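Local coordinates for protein beta-galactosidase (Bacteroides thetaiotaomicron, PDB 5MUJ) that is a five-bladed beta-propeller that probably acts as a glycoside hydrolase, perhaps an arabinofuranosidase, on the plant pectin RGII, and binds a glycan of its chain B, at residues 124-129 / 137-142. Numbering follows the deposited sequence.
Sequences GFPALP and YELQTY
Gln140 grips the backbone carbonyl of Leu128 twice, a compact example of one residue joining two ends of a connection through both main chain and side chain. Its backbone N hydrogen-bonds Leu128 O at 2.8 Å, and the side chain, extended beyond CG, brings NE2 to the same oxygen for a second hydrogen bond at 3.2 Å. The two donors come from opposite faces of the carbonyl plane: NE2 stands well above it, 64° out, yet the oxygen lies almost in the plane of the Gln140 amide and the N-H points nearly straight at it (162°). Shortened to an alanine here, the residue would probably leave Leu128 O with the backbone bond alone from this segment and uncover the carbonyl on the side where NE2 sits. A water bridges Ala127 O and Gln140 O, donating to both. Apolar contacts flank this polar centre. Leu139, with CG anti to its carbonyl carbon (chi1 -67°), sends CD1 to Pro126 CB at 3.7 Å and sets CD2 4.0 Å from Pro129 CA, while Leu128 CD1 rests 3.9 Å from Tyr142 CB, the two side chains crossing at a slant. A single Pro129-Leu139 backbone bridge (CA-CA 4.3 Å) joins the two sides of residues 130-136, between strands 121-126 and 146-153 of one blade; Leu139 also packs on Phe66 of strand 59-68, and Leu128 and Gln140 on Val210 and Trp212 of strand 204-212, in the blades before and after.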
loop_
_atom_site.group_PDB
_atom_site.type_symbol
_atom_site.label_atom_id
_atom_site.label_comp_id
_atom_site.label_asym_id
_atom_site.label_seq_id
_atom_site.Cartn_x
_atom_site.Cartn_y
_atom_site.Cartn_z
ATOM N N GLY A 124 7.537 5.376 -0.452
ATOM C CA GLY A 124 7.510 4.754 -1.765
ATOM C C GLY A 124 6.928 3.370 -1.928
ATOM O O GLY A 124 6.922 2.546 -0.976
ATOM N N PHE A 125 6.504 3.076 -3.169
ATOM C CA PHE A 125 5.748 1.906 -3.529
ATOM C C PHE A 125 6.240 1.434 -4.904
ATOM O O PHE A 125 5.920 1.971 -5.957
ATOM C CB PHE A 125 4.259 2.161 -3.591
ATOM C CG PHE A 125 3.730 2.933 -2.416
ATOM C CD1 PHE A 125 3.554 2.344 -1.181
ATOM C CD2 PHE A 125 3.455 4.268 -2.560
ATOM C CE1 PHE A 125 3.086 3.091 -0.103
ATOM C CE2 PHE A 125 2.992 5.034 -1.511
ATOM C CZ PHE A 125 2.818 4.450 -0.269
ATOM N N PRO A 126 7.111 0.429 -4.934
ATOM C CA PRO A 126 7.557 -0.013 -6.235
ATOM C C PRO A 126 6.434 -0.264 -7.247
ATOM O O PRO A 126 5.294 -0.593 -6.866
ATOM C CB PRO A 126 8.307 -1.305 -5.902
ATOM C CG PRO A 126 8.898 -1.002 -4.582
ATOM C CD PRO A 126 7.878 -0.190 -3.844
ATOM N N ALA A 127 6.785 -0.072 -8.520
ATOM C CA ALA A 127 5.851 -0.141 -9.622
ATOM C C ALA A 127 6.127 -1.281 -10.558
ATOM O O ALA A 127 7.202 -1.917 -10.523
ATOM C CB ALA A 127 5.907 1.167 -10.398
ATOM N N LEU A 128 5.139 -1.577 -11.374
ATOM C CA LEU A 128 5.169 -2.568 -12.393
ATOM C C LEU A 128 5.456 -3.980 -11.820
ATOM O O LEU A 128 6.252 -4.740 -12.394
ATOM C CB LEU A 128 6.197 -2.208 -13.465
ATOM C CG LEU A 128 6.221 -0.757 -13.969
ATOM C CD1 LEU A 128 7.176 -0.648 -15.145
ATOM C CD2 LEU A 128 4.846 -0.231 -14.344
ATOM N N PRO A 129 4.762 -4.341 -10.726
ATOM C CA PRO A 129 4.945 -5.705 -10.215
ATOM C C PRO A 129 4.329 -6.717 -11.196
ATOM O O PRO A 129 3.328 -6.398 -11.837
ATOM C CB PRO A 129 4.136 -5.695 -8.915
ATOM C CG PRO A 129 3.023 -4.707 -9.220
ATOM C CD PRO A 129 3.684 -3.616 -10.011
ATOM N N TYR A 137 6.488 -12.782 -8.751
ATOM C CA TYR A 137 6.613 -11.667 -7.798
ATOM C C TYR A 137 7.782 -10.746 -8.087
ATOM O O TYR A 137 8.245 -10.001 -7.212
ATOM C CB TYR A 137 6.561 -12.133 -6.338
ATOM C CG TYR A 137 5.171 -12.590 -6.041
ATOM C CD1 TYR A 137 4.120 -11.644 -5.957
ATOM C CD2 TYR A 137 4.867 -13.941 -5.952
ATOM C CE1 TYR A 137 2.819 -12.067 -5.753
ATOM C CE2 TYR A 137 3.555 -14.366 -5.748
ATOM C CZ TYR A 137 2.532 -13.426 -5.641
ATOM O OH TYR A 137 1.207 -13.847 -5.444
ATOM N N GLU A 138 8.215 -10.752 -9.341
ATOM C CA GLU A 138 9.293 -9.889 -9.764
ATOM C C GLU A 138 8.688 -8.513 -10.112
ATOM O O GLU A 138 7.480 -8.371 -10.378
ATOM C CB GLU A 138 10.056 -10.514 -10.927
ATOM C CG GLU A 138 10.673 -11.864 -10.545
ATOM C CD GLU A 138 11.421 -12.525 -11.675
ATOM O OE1 GLU A 138 11.576 -11.894 -12.752
ATOM O OE2 GLU A 138 11.887 -13.675 -11.474
ATOM N N LEU A 139 9.540 -7.504 -10.053
ATOM C CA LEU A 139 9.253 -6.174 -10.586
ATOM C C LEU A 139 9.706 -6.149 -12.027
ATOM O O LEU A 139 10.724 -6.740 -12.361
ATOM C CB LEU A 139 9.996 -5.119 -9.812
ATOM C CG LEU A 139 9.650 -4.828 -8.359
ATOM C CD1 LEU A 139 10.387 -3.567 -7.939
ATOM C CD2 LEU A 139 8.158 -4.688 -8.109
ATOM N N GLN A 140 8.954 -5.470 -12.887
ATOM C CA GLN A 140 9.259 -5.461 -14.301
ATOM C C GLN A 140 9.980 -4.167 -14.642
ATOM O O GLN A 140 9.825 -3.159 -13.947
ATOM C CB GLN A 140 7.981 -5.616 -15.104
ATOM C CG GLN A 140 7.330 -6.958 -14.853
ATOM C CD GLN A 140 5.964 -7.072 -15.455
ATOM O OE1 GLN A 140 5.760 -7.853 -16.383
ATOM N NE2 GLN A 140 5.010 -6.323 -14.919
ATOM N N THR A 141 10.795 -4.212 -15.684
ATOM C CA THR A 141 11.485 -3.030 -16.172
ATOM C C THR A 141 10.756 -2.403 -17.362
ATOM O O THR A 141 10.014 -3.065 -18.116
ATOM C CB THR A 141 12.937 -3.329 -16.597
ATOM O OG1 THR A 141 12.929 -4.201 -17.727
ATOM C CG2 THR A 141 13.730 -3.959 -15.473
ATOM N N TYR A 142 11.018 -1.114 -17.526
ATOM C CA TYR A 142 10.534 -0.337 -18.652
ATOM C C TYR A 142 11.629 0.687 -18.959
ATOM O O TYR A 142 12.093 1.382 -18.056
ATOM C CB TYR A 142 9.203 0.333 -18.300
ATOM C CG TYR A 142 8.725 1.391 -19.286
ATOM C CD1 TYR A 142 8.323 1.052 -20.577
ATOM C CD2 TYR A 142 8.676 2.727 -18.920
ATOM C CE1 TYR A 142 7.867 2.021 -21.474
ATOM C CE2 TYR A 142 8.248 3.700 -19.808
ATOM C CZ TYR A 142 7.843 3.348 -21.086
ATOM O OH TYR A 142 7.391 4.345 -21.969
HETATM O O HOH W 1 9.644 -1.567 -11.728
#